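Local coordinates for uncharacterized protein (Legionella longbeachae NSW150, PDB 4JZA) that probably hydrolyses the 3-phosphate of phosphatidylinositol 3-phosphate, as a phosphoinositide phosphatase of Legionella that may act on the lipids of the host cell, at residues Gln711-Ser714 / Ser715-Ser719; Thr729-Gly732 / Ile733-Ile736; Glu765-Gly768 / Ser769-Glu772; Val802-Trp805 / Thr806-Glu810. One frame throughout, in Å; residues are numbered along the deposited sequence.

Contact 1. Residues Gln711-Ser714 / Ser715-Ser719; sequences QEQS and SRWTS
Two successive backbone hydrogen bonds fold the chain back at the join between Gln711-Ser714 and Ser715-Ser719. Arg716 N donates to Gln713 O over 2.8 Å with an N-H...O angle of 166°, and Trp717 N follows with a bond to Ser714 O of 3.1 Å. Both span three residues, as in the 3-10 helix, and they make a short turn within an irregular loop. The same carbonyl of Gln713 lies near the indole: Gln713 O comes within 3.5 Å of Trp717 CD1, oblique to the ring, and Gln713 CB is 3.9 Å from Trp717 NE1. Gln713 and Trp717 meet with amide and ring planes steeply inclined, 77° apart, so the two flat groups do not stack. With CG opposite the backbone N (chi1 -162°) and an extended chain, Arg716 runs alongside Gln713 in the same direction. On its way it places CD 3.9 Å above one face of the Trp717 indole, toward the rim. At the start of the turn, Ser714 OG makes a weak hydrogen bond to Glu712 OE1. All this lies on the surface, in the loop from helix 676-702 to helix 731-740. Trp717 NE1 reaches Ser724 OG later in that loop through a weak bond, while Gln713 and Arg716 touch Ser769 in the loop leading from helix 748-761 to helix 772-782.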
ATOM      1  N   GLN A 711      41.717  20.362  35.471  1.00 72.25           N
ATOM      2  CA  GLN A 711      42.201  20.801  36.797  1.00 86.16           C
ATOM      3  C   GLN A 711      41.625  19.925  37.937  1.00 98.32           C
ATOM      4  O   GLN A 711      40.609  19.225  37.765  1.00 92.13           O
ATOM      5  CB  GLN A 711      41.897  22.271  37.048  1.00 84.16           C
ATOM      6  CG  GLN A 711      42.334  23.145  35.891  1.00 91.22           C
ATOM      7  CD  GLN A 711      42.131  24.614  36.185  1.00100.36           C
ATOM      8  OE1 GLN A 711      41.429  25.316  35.454  1.00 92.54           O
ATOM      9  NE2 GLN A 711      42.747  25.094  37.261  1.00107.45           N
ATOM     10  N   GLU A 712      42.322  19.931  39.077  1.00107.91           N
ATOM     11  CA  GLU A 712      41.944  19.138  40.253  1.00107.97           C
ATOM     12  C   GLU A 712      40.997  20.050  41.045  1.00106.67           C
ATOM     13  O   GLU A 712      41.408  21.098  41.559  1.00122.91           O
ATOM     14  CB  GLU A 712      43.221  18.640  40.990  1.00107.62           C
ATOM     15  CG  GLU A 712      43.164  18.438  42.502  1.00111.80           C
ATOM     16  CD  GLU A 712      43.790  19.578  43.299  1.00112.31           C
ATOM     17  OE1 GLU A 712      43.379  19.802  44.459  1.00110.38           O
ATOM     18  OE2 GLU A 712      44.716  20.237  42.790  1.00116.61           O
ATOM     19  N   GLN A 713      39.716  19.677  41.066  1.00 92.04           N
ATOM     20  CA  GLN A 713      38.621  20.605  41.396  1.00 83.31           C
ATOM     21  C   GLN A 713      38.051  20.302  42.780  1.00 82.52           C
ATOM     22  O   GLN A 713      36.848  19.989  42.914  1.00 73.21           O
ATOM     23  CB  GLN A 713      37.478  20.485  40.380  1.00 81.12           C
ATOM     24  CG  GLN A 713      37.849  20.666  38.916  1.00 79.04           C
ATOM     25  CD  GLN A 713      36.992  19.803  37.968  1.00 72.41           C
ATOM     26  OE1 GLN A 713      37.463  18.767  37.477  1.00 57.33           O
ATOM     27  NE2 GLN A 713      35.727  20.233  37.710  1.00 63.80           N
ATOM     28  N   SER A 714      38.909  20.410  43.803  1.00 79.59           N
ATOM     29  CA  SER A 714      38.567  20.029  45.192  1.00 78.42           C
ATOM     30  C   SER A 714      37.106  20.298  45.643  1.00 77.83           C
ATOM     31  O   SER A 714      36.451  19.375  46.192  1.00 64.45           O
ATOM     32  CB  SER A 714      39.571  20.644  46.166  1.00 77.99           C
ATOM     33  OG  SER A 714      40.831  20.042  45.943  1.00 81.53           O
ATOM     34  N   SER A 715      36.609  21.523  45.382  1.00 78.39           N
ATOM     35  CA  SER A 715      35.237  21.964  45.779  1.00 81.05           C
ATOM     36  C   SER A 715      34.071  21.081  45.227  1.00 83.14           C
ATOM     37  O   SER A 715      32.938  21.094  45.767  1.00 84.18           O
ATOM     38  CB  SER A 715      35.002  23.465  45.459  1.00 77.01           C
ATOM     39  OG  SER A 715      35.533  23.852  44.207  1.00 76.17           O
ATOM     40  N   ARG A 716      34.373  20.284  44.201  1.00 69.66           N
ATOM     41  CA  ARG A 716      33.383  19.423  43.566  1.00 65.50           C
ATOM     42  C   ARG A 716      33.364  17.973  44.064  1.00 61.64           C
ATOM     43  O   ARG A 716      32.373  17.273  43.856  1.00 58.38           O
ATOM     44  CB  ARG A 716      33.671  19.428  42.063  1.00 66.93           C
ATOM     45  CG  ARG A 716      32.549  18.947  41.173  1.00 65.20           C
ATOM     46  CD  ARG A 716      33.089  18.646  39.808  1.00 63.43           C
ATOM     47  NE  ARG A 716      32.080  18.123  38.898  1.00 65.23           N
ATOM     48  CZ  ARG A 716      32.347  17.760  37.641  1.00 61.98           C
ATOM     49  NH1 ARG A 716      33.582  17.886  37.192  1.00 58.50           N
ATOM     50  NH2 ARG A 716      31.390  17.283  36.831  1.00 56.41           N
ATOM     51  N   TRP A 717      34.472  17.518  44.660  1.00 59.85           N
ATOM     52  CA  TRP A 717      34.656  16.132  45.072  1.00 59.98           C
ATOM     53  C   TRP A 717      34.537  16.014  46.588  1.00 66.21           C
ATOM     54  O   TRP A 717      35.044  16.860  47.356  1.00 69.48           O
ATOM     55  CB  TRP A 717      36.039  15.603  44.634  1.00 63.78           C
ATOM     56  CG  TRP A 717      36.389  15.890  43.194  1.00 65.48           C
ATOM     57  CD1 TRP A 717      37.473  16.584  42.737  1.00 67.81           C
ATOM     58  CD2 TRP A 717      35.641  15.514  42.028  1.00 65.47           C
ATOM     59  NE1 TRP A 717      37.448  16.666  41.359  1.00 65.76           N
ATOM     60  CE2 TRP A 717      36.333  16.020  40.901  1.00 65.77           C
ATOM     61  CE3 TRP A 717      34.457  14.806  41.825  1.00 64.79           C
ATOM     62  CZ2 TRP A 717      35.880  15.826  39.588  1.00 68.43           C
ATOM     63  CZ3 TRP A 717      34.004  14.623  40.509  1.00 66.16           C
ATOM     64  CH2 TRP A 717      34.719  15.118  39.416  1.00 65.78           C
ATOM     65  N   THR A 718      33.873  14.952  47.017  1.00 61.76           N
ATOM     66  CA  THR A 718      33.801  14.624  48.418  1.00 61.79           C
ATOM     67  C   THR A 718      34.567  13.301  48.601  1.00 58.90           C
ATOM     68  O   THR A 718      35.460  13.230  49.412  1.00 59.09           O
ATOM     69  CB  THR A 718      32.342  14.564  48.862  1.00 62.03           C
ATOM     70  OG1 THR A 718      31.552  14.370  47.693  1.00 65.95           O
ATOM     71  CG2 THR A 718      31.863  15.875  49.449  1.00 65.92           C
ATOM     72  N   SER A 719      34.261  12.264  47.834  1.00 57.58           N
ATOM     73  CA  SER A 719      35.053  11.045  47.909  1.00 57.06           C
ATOM     74  C   SER A 719      36.207  11.142  46.949  1.00 53.05           C
ATOM     75  O   SER A 719      36.005  11.433  45.778  1.00 51.23           O
ATOM     76  CB  SER A 719      34.227   9.797  47.584  1.00 57.88           C
ATOM     77  OG  SER A 719      35.067   8.651  47.537  1.00 61.54           O
TER

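Contact 2. Residues Thr729-Gly732 / Ile733-Ile736; sequences TPDG and IKQI
The first turn of helix 731-740 opens behind Pro730, which occupies the N-cap position, and its backbone is bound across the join of Thr729-Gly732 with Ile733-Ile736. Pro730 O receives Lys734 N at 3.1 Å, and Ile733 N adds a weaker, more bent bond to the same oxygen. Gln735 N then bonds to Asp731 O at 2.8 Å and Ile736 N to Gly732 O. Side chains repeat this four-residue spacing: Gln735 NE2 donates to Asp731 OD2 over 3.0 Å. The donor comes in from above the carboxylate plane, 40° out of it, and the amide is turned 64° against the carboxylate. Asp731 turns CG away from its own N (chi1 -161°), which carries the acid forward to this partner. Before the helix, Thr729 CG2 sits 3.8 Å from both Ile733 CG2 and Lys734 CG, its methyl touching one residue at the branch and the other along the chain. Pro730 CG lies beside Ile733 CG1 at 4.0 Å, the two side chains pointing the same way toward Phe708 and Tyr778; Ile733 and Ile736 also pack on Ile702 of helix 676-702. An acidic residue in the first turn and backbone bonds of the i to i+4 kind are familiar at the N terminus of an alpha-helix; here the N-cap is a proline, which has no side-chain acceptor to offer.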
ATOM      1  N   THR A 729      41.914  10.982  33.036  1.00 46.60           N
ATOM      2  CA  THR A 729      41.516  11.068  31.644  1.00 44.46           C
ATOM      3  C   THR A 729      40.016  10.824  31.494  1.00 42.81           C
ATOM      4  O   THR A 729      39.519   9.849  31.987  1.00 46.64           O
ATOM      5  CB  THR A 729      42.258  10.026  30.794  1.00 45.08           C
ATOM      6  OG1 THR A 729      43.674  10.101  31.009  1.00 45.24           O
ATOM      7  CG2 THR A 729      42.016  10.273  29.337  1.00 45.42           C
ATOM      8  N   PRO A 730      39.287  11.687  30.785  1.00 40.93           N
ATOM      9  CA  PRO A 730      37.882  11.385  30.494  1.00 40.05           C
ATOM     10  C   PRO A 730      37.681  10.059  29.752  1.00 43.13           C
ATOM     11  O   PRO A 730      38.490   9.690  28.872  1.00 47.55           O
ATOM     12  CB  PRO A 730      37.428  12.543  29.588  1.00 39.73           C
ATOM     13  CG  PRO A 730      38.515  13.541  29.567  1.00 39.86           C
ATOM     14  CD  PRO A 730      39.766  12.912  30.125  1.00 41.49           C
ATOM     15  N   ASP A 731      36.612   9.345  30.087  1.00 43.25           N
ATOM     16  CA  ASP A 731      36.418   7.989  29.606  1.00 43.10           C
ATOM     17  C   ASP A 731      36.326   7.903  28.087  1.00 41.78           C
ATOM     18  O   ASP A 731      36.866   6.938  27.490  1.00 42.60           O
ATOM     19  CB  ASP A 731      35.175   7.354  30.246  1.00 46.09           C
ATOM     20  CG  ASP A 731      35.170   5.801  30.150  1.00 50.79           C
ATOM     21  OD1 ASP A 731      36.058   5.153  30.819  1.00 51.28           O
ATOM     22  OD2 ASP A 731      34.268   5.262  29.429  1.00 48.28           O
ATOM     23  N   GLY A 732      35.667   8.895  27.473  1.00 36.88           N
ATOM     24  CA  GLY A 732      35.616   9.003  26.017  1.00 35.33           C
ATOM     25  C   GLY A 732      36.972   8.995  25.333  1.00 35.17           C
ATOM     26  O   GLY A 732      37.189   8.296  24.338  1.00 32.44           O
ATOM     27  N   ILE A 733      37.904   9.721  25.914  1.00 36.62           N
ATOM     28  CA  ILE A 733      39.237   9.757  25.414  1.00 40.65           C
ATOM     29  C   ILE A 733      39.954   8.428  25.629  1.00 43.80           C
ATOM     30  O   ILE A 733      40.679   7.983  24.729  1.00 43.41           O
ATOM     31  CB  ILE A 733      40.020  10.875  26.083  1.00 43.12           C
ATOM     32  CG1 ILE A 733      39.380  12.235  25.840  1.00 42.82           C
ATOM     33  CG2 ILE A 733      41.462  10.885  25.593  1.00 45.70           C
ATOM     34  CD1 ILE A 733      39.353  12.664  24.390  1.00 45.31           C
ATOM     35  N   LYS A 734      39.746   7.793  26.795  1.00 47.12           N
ATOM     36  CA  LYS A 734      40.332   6.467  27.071  1.00 49.91           C
ATOM     37  C   LYS A 734      39.853   5.477  26.039  1.00 49.92           C
ATOM     38  O   LYS A 734      40.634   4.657  25.532  1.00 57.04           O
ATOM     39  CB  LYS A 734      39.971   5.940  28.455  1.00 53.61           C
ATOM     40  CG  LYS A 734      40.579   6.716  29.622  1.00 61.86           C
ATOM     41  CD  LYS A 734      40.455   5.992  30.974  1.00 68.55           C
ATOM     42  CE  LYS A 734      40.850   4.506  30.871  1.00 75.76           C
ATOM     43  NZ  LYS A 734      41.325   3.903  32.156  1.00 78.71           N
ATOM     44  N   GLN A 735      38.574   5.574  25.709  1.00 44.75           N
ATOM     45  CA  GLN A 735      38.000   4.720  24.711  1.00 44.30           C
ATOM     46  C   GLN A 735      38.531   4.910  23.315  1.00 45.34           C
ATOM     47  O   GLN A 735      38.594   3.946  22.541  1.00 46.64           O
ATOM     48  CB  GLN A 735      36.516   4.940  24.663  1.00 41.99           C
ATOM     49  CG  GLN A 735      35.823   4.145  25.735  1.00 42.97           C
ATOM     50  CD  GLN A 735      34.349   4.194  25.561  1.00 42.82           C
ATOM     51  OE1 GLN A 735      33.797   3.740  24.518  1.00 47.56           O
ATOM     52  NE2 GLN A 735      33.684   4.768  26.544  1.00 41.26           N
ATOM     53  N   ILE A 736      38.868   6.149  22.987  1.00 45.40           N
ATOM     54  CA  ILE A 736      39.420   6.468  21.698  1.00 45.34           C
ATOM     55  C   ILE A 736      40.863   6.017  21.636  1.00 44.78           C
ATOM     56  O   ILE A 736      41.267   5.518  20.632  1.00 42.73           O
ATOM     57  CB  ILE A 736      39.224   7.951  21.354  1.00 46.40           C
ATOM     58  CG1 ILE A 736      37.728   8.207  21.118  1.00 45.86           C
ATOM     59  CG2 ILE A 736      39.991   8.301  20.105  1.00 47.68           C
ATOM     60  CD1 ILE A 736      37.322   9.658  21.169  1.00 45.21           C
TER

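Contact 3. Residues Glu765-Gly768 / Ser769-Glu772; sequences EIDG and SRTE
Asp767 OD1 takes two hydrogen bonds from Ser769, one from the backbone N at 3.0 Å and one from the side chain OG at 3.1 Å. The N comes on the anti side of the oxygen and the OG on the syn side, both from the same face of the carboxylate and some 30° out of its plane. The bond from Ser769 N closes an Asx turn, and it coincides with a type I beta turn from Asp767 to Arg770, in which Arg770 N bonds to Asp767 O at 3.1 Å, nearly straight at 169°. Ser769 holds OG between its backbone N and carbonyl carbon (chi1 83°), the rotation that brings the hydroxyl back to the acid. Arg770 then doubles back past the same aspartate. Its extended chain carries the guanidinium across Asp767, and CB of Asp767 rests over one face toward the rim, 3.5 Å from Arg770 NE. At the guanidinium edge, Arg770 NH1 is 3.6 Å from Glu765 O, and NH2 is hydrogen-bonded to Pro764 O. Farther out, Glu765 forms a salt bridge with Arg782 of helix 772-782, while Thr771 caps the start of that helix with a bond from Thr774 N and also pairs with Leu707 O. Asp767 OD2 is 4.0 Å from Arg770 NE, but well out of the guanidinium plane, so no N-H is aimed at it. The attraction is therefore one of charge alone; together with the two donors on OD1 it would favour the ionised acid.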
ATOM      1  N   GLU A 765      27.063  17.307  25.756  1.00 47.26           N
ATOM      2  CA  GLU A 765      27.271  18.404  24.833  1.00 54.29           C
ATOM      3  C   GLU A 765      28.175  19.421  25.446  1.00 50.68           C
ATOM      4  O   GLU A 765      29.154  19.773  24.852  1.00 43.24           O
ATOM      5  CB  GLU A 765      25.954  19.090  24.520  1.00 65.45           C
ATOM      6  CG  GLU A 765      25.953  19.875  23.220  1.00 83.47           C
ATOM      7  CD  GLU A 765      25.488  19.006  22.072  1.00 95.66           C
ATOM      8  OE1 GLU A 765      24.363  19.211  21.560  1.00 98.66           O
ATOM      9  OE2 GLU A 765      26.242  18.079  21.715  1.00111.94           O
ATOM     10  N   ILE A 766      27.819  19.850  26.654  1.00 54.10           N
ATOM     11  CA  ILE A 766      28.549  20.842  27.408  1.00 58.63           C
ATOM     12  C   ILE A 766      29.064  20.293  28.739  1.00 55.86           C
ATOM     13  O   ILE A 766      28.306  19.726  29.492  1.00 49.76           O
ATOM     14  CB  ILE A 766      27.641  22.028  27.761  1.00 65.32           C
ATOM     15  CG1 ILE A 766      27.158  22.734  26.477  1.00 65.96           C
ATOM     16  CG2 ILE A 766      28.409  23.010  28.652  1.00 66.73           C
ATOM     17  CD1 ILE A 766      25.783  23.333  26.608  1.00 64.37           C
ATOM     18  N   ASP A 767      30.358  20.508  29.008  1.00 53.48           N
ATOM     19  CA  ASP A 767      30.994  20.143  30.261  1.00 47.77           C
ATOM     20  C   ASP A 767      32.154  21.122  30.501  1.00 50.54           C
ATOM     21  O   ASP A 767      33.286  20.979  29.937  1.00 48.71           O
ATOM     22  CB  ASP A 767      31.484  18.688  30.230  1.00 46.29           C
ATOM     23  CG  ASP A 767      32.186  18.275  31.503  1.00 50.35           C
ATOM     24  OD1 ASP A 767      32.521  19.167  32.333  1.00 61.20           O
ATOM     25  OD2 ASP A 767      32.464  17.064  31.697  1.00 55.05           O
ATOM     26  N   GLY A 768      31.873  22.105  31.365  1.00 49.30           N
ATOM     27  CA  GLY A 768      32.793  23.183  31.656  1.00 46.38           C
ATOM     28  C   GLY A 768      34.102  22.793  32.310  1.00 46.66           C
ATOM     29  O   GLY A 768      34.990  23.634  32.451  1.00 49.32           O
ATOM     30  N   SER A 769      34.288  21.539  32.698  1.00 46.22           N
ATOM     31  CA  SER A 769      35.571  21.161  33.280  1.00 45.57           C
ATOM     32  C   SER A 769      36.571  20.585  32.289  1.00 43.47           C
ATOM     33  O   SER A 769      37.697  20.310  32.650  1.00 45.85           O
ATOM     34  CB  SER A 769      35.341  20.165  34.381  1.00 46.94           C
ATOM     35  OG  SER A 769      35.222  18.880  33.827  1.00 46.83           O
ATOM     36  N   ARG A 770      36.151  20.364  31.059  1.00 43.73           N
ATOM     37  CA  ARG A 770      37.040  19.824  30.030  1.00 43.40           C
ATOM     38  C   ARG A 770      38.056  20.832  29.626  1.00 40.33           C
ATOM     39  O   ARG A 770      37.749  22.020  29.543  1.00 37.38           O
ATOM     40  CB  ARG A 770      36.263  19.460  28.746  1.00 42.71           C
ATOM     41  CG  ARG A 770      35.264  18.336  28.909  1.00 39.91           C
ATOM     42  CD  ARG A 770      34.383  18.235  27.696  1.00 37.19           C
ATOM     43  NE  ARG A 770      33.439  17.144  27.794  1.00 34.16           N
ATOM     44  CZ  ARG A 770      32.323  17.094  27.080  1.00 34.11           C
ATOM     45  NH1 ARG A 770      32.046  18.067  26.256  1.00 36.14           N
ATOM     46  NH2 ARG A 770      31.462  16.081  27.182  1.00 33.76           N
ATOM     47  N   THR A 771      39.230  20.312  29.268  1.00 40.39           N
ATOM     48  CA  THR A 771      40.326  21.095  28.697  1.00 37.42           C
ATOM     49  C   THR A 771      40.065  21.473  27.245  1.00 38.27           C
ATOM     50  O   THR A 771      39.245  20.874  26.586  1.00 39.45           O
ATOM     51  CB  THR A 771      41.613  20.260  28.643  1.00 37.67           C
ATOM     52  OG1 THR A 771      41.423  19.150  27.757  1.00 40.34           O
ATOM     53  CG2 THR A 771      42.008  19.738  29.975  1.00 37.46           C
ATOM     54  N   GLU A 772      40.855  22.416  26.738  1.00 43.08           N
ATOM     55  CA  GLU A 772      40.822  22.865  25.379  1.00 43.85           C
ATOM     56  C   GLU A 772      40.863  21.676  24.394  1.00 43.76           C
ATOM     57  O   GLU A 772      40.073  21.612  23.431  1.00 42.90           O
ATOM     58  CB  GLU A 772      42.005  23.781  25.148  1.00 47.32           C
ATOM     59  CG  GLU A 772      41.880  24.722  23.951  1.00 54.66           C
ATOM     60  CD  GLU A 772      43.192  25.471  23.636  1.00 60.74           C
ATOM     61  OE1 GLU A 772      43.263  26.193  22.619  1.00 56.14           O
ATOM     62  OE2 GLU A 772      44.180  25.313  24.392  1.00 64.89           O
TER

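Contact 4. Residues Val802-Trp805 / Thr806-Glu810; sequences VEEW and TKLFE
With OG1 turned away from its own carbonyl carbon (chi1 -66°), Thr806 brings its hydroxyl back along the helix to Val802 O, one turn earlier. That oxygen therefore accepts twice from a single residue: from Thr806 N at 2.8 Å and from Thr806 OG1, also at 2.8 Å. The two donors arrive on opposite faces of the carbonyl plane, each tilted from it. Val802 sets CG1 opposite its backbone N (chi1 175°), which places this methyl alongside the threonine, 3.7 Å from Thr806 OG1, the two side chains pointing the same way. A threonine hydroxyl bonded to the carbonyl four residues before it is a well-known feature of alpha-helices, here well inside the long helix 794-817. Regular backbone bonds run on from it: Lys807 N to Glu803 O at 3.0 Å, Leu808 N to Glu804 O at 3.2 Å and Phe809 N to Trp805 O at 3.0 Å. Leu808 CD1 comes to 4.3 Å from Glu804 CG. The Glu804 carboxylate looks beyond the helix, to a salt bridge with Arg780 and a hydrogen bond with Ser776 OG. Trp805 is buried against helix 676-702, on Ala697, Leu698 and Leu701, and against Leu781 of helix 772-782; its NE1 makes a weak bond to Ser776 O.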
ATOM      1  N   VAL A 802      41.830  19.338  11.247  1.00 40.40           N
ATOM      2  CA  VAL A 802      43.218  18.888  11.207  1.00 39.88           C
ATOM      3  C   VAL A 802      44.122  20.048  11.615  1.00 39.50           C
ATOM      4  O   VAL A 802      45.099  19.859  12.329  1.00 39.79           O
ATOM      5  CB  VAL A 802      43.662  18.290   9.835  1.00 40.59           C
ATOM      6  CG1 VAL A 802      45.147  17.957   9.826  1.00 39.23           C
ATOM      7  CG2 VAL A 802      42.889  17.016   9.521  1.00 41.88           C
ATOM      8  N   GLU A 803      43.802  21.250  11.191  1.00 40.76           N
ATOM      9  CA  GLU A 803      44.659  22.373  11.532  1.00 44.36           C
ATOM     10  C   GLU A 803      44.635  22.599  13.007  1.00 42.81           C
ATOM     11  O   GLU A 803      45.696  22.763  13.645  1.00 43.47           O
ATOM     12  CB  GLU A 803      44.307  23.654  10.766  1.00 51.72           C
ATOM     13  CG  GLU A 803      45.376  24.011   9.734  1.00 65.65           C
ATOM     14  CD  GLU A 803      44.871  24.940   8.617  1.00 84.73           C
ATOM     15  OE1 GLU A 803      43.689  25.377   8.663  1.00 85.18           O
ATOM     16  OE2 GLU A 803      45.678  25.259   7.697  1.00 99.06           O
ATOM     17  N   GLU A 804      43.425  22.571  13.562  1.00 40.42           N
ATOM     18  CA  GLU A 804      43.267  22.835  14.953  1.00 38.09           C
ATOM     19  C   GLU A 804      43.942  21.744  15.775  1.00 37.95           C
ATOM     20  O   GLU A 804      44.684  22.042  16.715  1.00 37.20           O
ATOM     21  CB  GLU A 804      41.817  22.953  15.291  1.00 38.59           C
ATOM     22  CG  GLU A 804      41.529  22.964  16.777  1.00 40.68           C
ATOM     23  CD  GLU A 804      40.124  23.443  17.040  1.00 45.42           C
ATOM     24  OE1 GLU A 804      39.225  22.681  17.546  1.00 45.64           O
ATOM     25  OE2 GLU A 804      39.902  24.619  16.678  1.00 46.41           O
ATOM     26  N   TRP A 805      43.747  20.483  15.415  1.00 37.80           N
ATOM     27  CA  TRP A 805      44.389  19.422  16.198  1.00 39.98           C
ATOM     28  C   TRP A 805      45.884  19.435  16.019  1.00 41.81           C
ATOM     29  O   TRP A 805      46.603  19.176  16.962  1.00 45.00           O
ATOM     30  CB  TRP A 805      43.853  18.038  15.846  1.00 39.52           C
ATOM     31  CG  TRP A 805      42.408  17.823  16.220  1.00 36.63           C
ATOM     32  CD1 TRP A 805      41.659  18.560  17.070  1.00 35.02           C
ATOM     33  CD2 TRP A 805      41.569  16.784  15.742  1.00 34.48           C
ATOM     34  NE1 TRP A 805      40.388  18.055  17.141  1.00 33.50           N
ATOM     35  CE2 TRP A 805      40.313  16.954  16.333  1.00 34.01           C
ATOM     36  CE3 TRP A 805      41.766  15.718  14.884  1.00 34.83           C
ATOM     37  CZ2 TRP A 805      39.260  16.101  16.084  1.00 33.03           C
ATOM     38  CZ3 TRP A 805      40.719  14.872  14.657  1.00 35.78           C
ATOM     39  CH2 TRP A 805      39.479  15.072  15.258  1.00 33.61           C
ATOM     40  N   THR A 806      46.357  19.736  14.818  1.00 42.74           N
ATOM     41  CA  THR A 806      47.784  19.747  14.590  1.00 44.01           C
ATOM     42  C   THR A 806      48.438  20.819  15.457  1.00 43.82           C
ATOM     43  O   THR A 806      49.470  20.577  16.032  1.00 43.01           O
ATOM     44  CB  THR A 806      48.096  19.897  13.100  1.00 44.34           C
ATOM     45  OG1 THR A 806      47.627  18.726  12.398  1.00 45.22           O
ATOM     46  CG2 THR A 806      49.549  20.010  12.892  1.00 45.65           C
ATOM     47  N   LYS A 807      47.814  21.980  15.577  1.00 45.06           N
ATOM     48  CA  LYS A 807      48.342  23.036  16.428  1.00 49.62           C
ATOM     49  C   LYS A 807      48.439  22.637  17.909  1.00 49.21           C
ATOM     50  O   LYS A 807      49.505  22.755  18.546  1.00 46.73           O
ATOM     51  CB  LYS A 807      47.466  24.251  16.329  1.00 57.90           C
ATOM     52  CG  LYS A 807      48.228  25.480  15.910  1.00 70.29           C
ATOM     53  CD  LYS A 807      47.673  25.987  14.565  1.00 91.20           C
ATOM     54  CE  LYS A 807      48.334  27.286  14.099  1.00 99.43           C
ATOM     55  NZ  LYS A 807      47.310  28.289  13.679  1.00106.67           N
ATOM     56  N   LEU A 808      47.333  22.149  18.459  1.00 46.36           N
ATOM     57  CA  LEU A 808      47.346  21.574  19.804  1.00 44.39           C
ATOM     58  C   LEU A 808      48.455  20.563  19.990  1.00 42.80           C
ATOM     59  O   LEU A 808      49.103  20.594  20.993  1.00 43.35           O
ATOM     60  CB  LEU A 808      46.011  20.935  20.141  1.00 44.57           C
ATOM     61  CG  LEU A 808      44.874  21.966  20.276  1.00 47.98           C
ATOM     62  CD1 LEU A 808      43.495  21.298  20.218  1.00 48.52           C
ATOM     63  CD2 LEU A 808      45.024  22.802  21.532  1.00 48.93           C
ATOM     64  N   PHE A 809      48.686  19.688  19.021  1.00 44.53           N
ATOM     65  CA  PHE A 809      49.775  18.685  19.085  1.00 46.54           C
ATOM     66  C   PHE A 809      51.165  19.326  19.115  1.00 46.15           C
ATOM     67  O   PHE A 809      51.975  19.029  19.993  1.00 47.00           O
ATOM     68  CB  PHE A 809      49.664  17.680  17.918  1.00 48.52           C
ATOM     69  CG  PHE A 809      50.855  16.774  17.784  1.00 53.15           C
ATOM     70  CD1 PHE A 809      51.164  15.825  18.776  1.00 56.11           C
ATOM     71  CD2 PHE A 809      51.681  16.865  16.676  1.00 54.27           C
ATOM     72  CE1 PHE A 809      52.287  14.998  18.666  1.00 53.93           C
ATOM     73  CE2 PHE A 809      52.794  16.057  16.572  1.00 55.46           C
ATOM     74  CZ  PHE A 809      53.094  15.119  17.568  1.00 55.11           C
ATOM     75  N   GLU A 810      51.434  20.221  18.183  1.00 47.21           N
ATOM     76  CA  GLU A 810      52.707  20.977  18.160  1.00 49.62           C
ATOM     77  C   GLU A 810      52.958  21.791  19.435  1.00 47.13           C
ATOM     78  O   GLU A 810      54.054  21.775  19.965  1.00 45.63           O
ATOM     79  CB  GLU A 810      52.783  21.922  16.916  1.00 53.05           C
ATOM     80  CG  GLU A 810      52.894  21.214  15.559  1.00 55.21           C
ATOM     81  CD  GLU A 810      52.508  22.088  14.361  1.00 59.16           C
ATOM     82  OE1 GLU A 810      52.225  23.296  14.545  1.00 64.54           O
ATOM     83  OE2 GLU A 810      52.468  21.556  13.227  1.00 57.11           O
TER

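Each contact joins neighbouring residues, so along the chain the four follow in series and none encloses or crosses another. After helix 676-702, contact 1 makes a turn in the long loop, and contact 2 ends that loop by starting helix 731-740. Contact 3 turns the chain between helices 748-761 and 772-782, and contact 4 is one stretch of helix 794-817. In space, contacts 1 and 3 meet where Gln713 and Arg716 pack on Ser769, joining two loops. Contacts 3 and 4 meet where Glu772 packs on Leu808. Contact 2 touches none of the others directly, its centre about 13 Å from that of contact 3. All lie within the C-terminal family region.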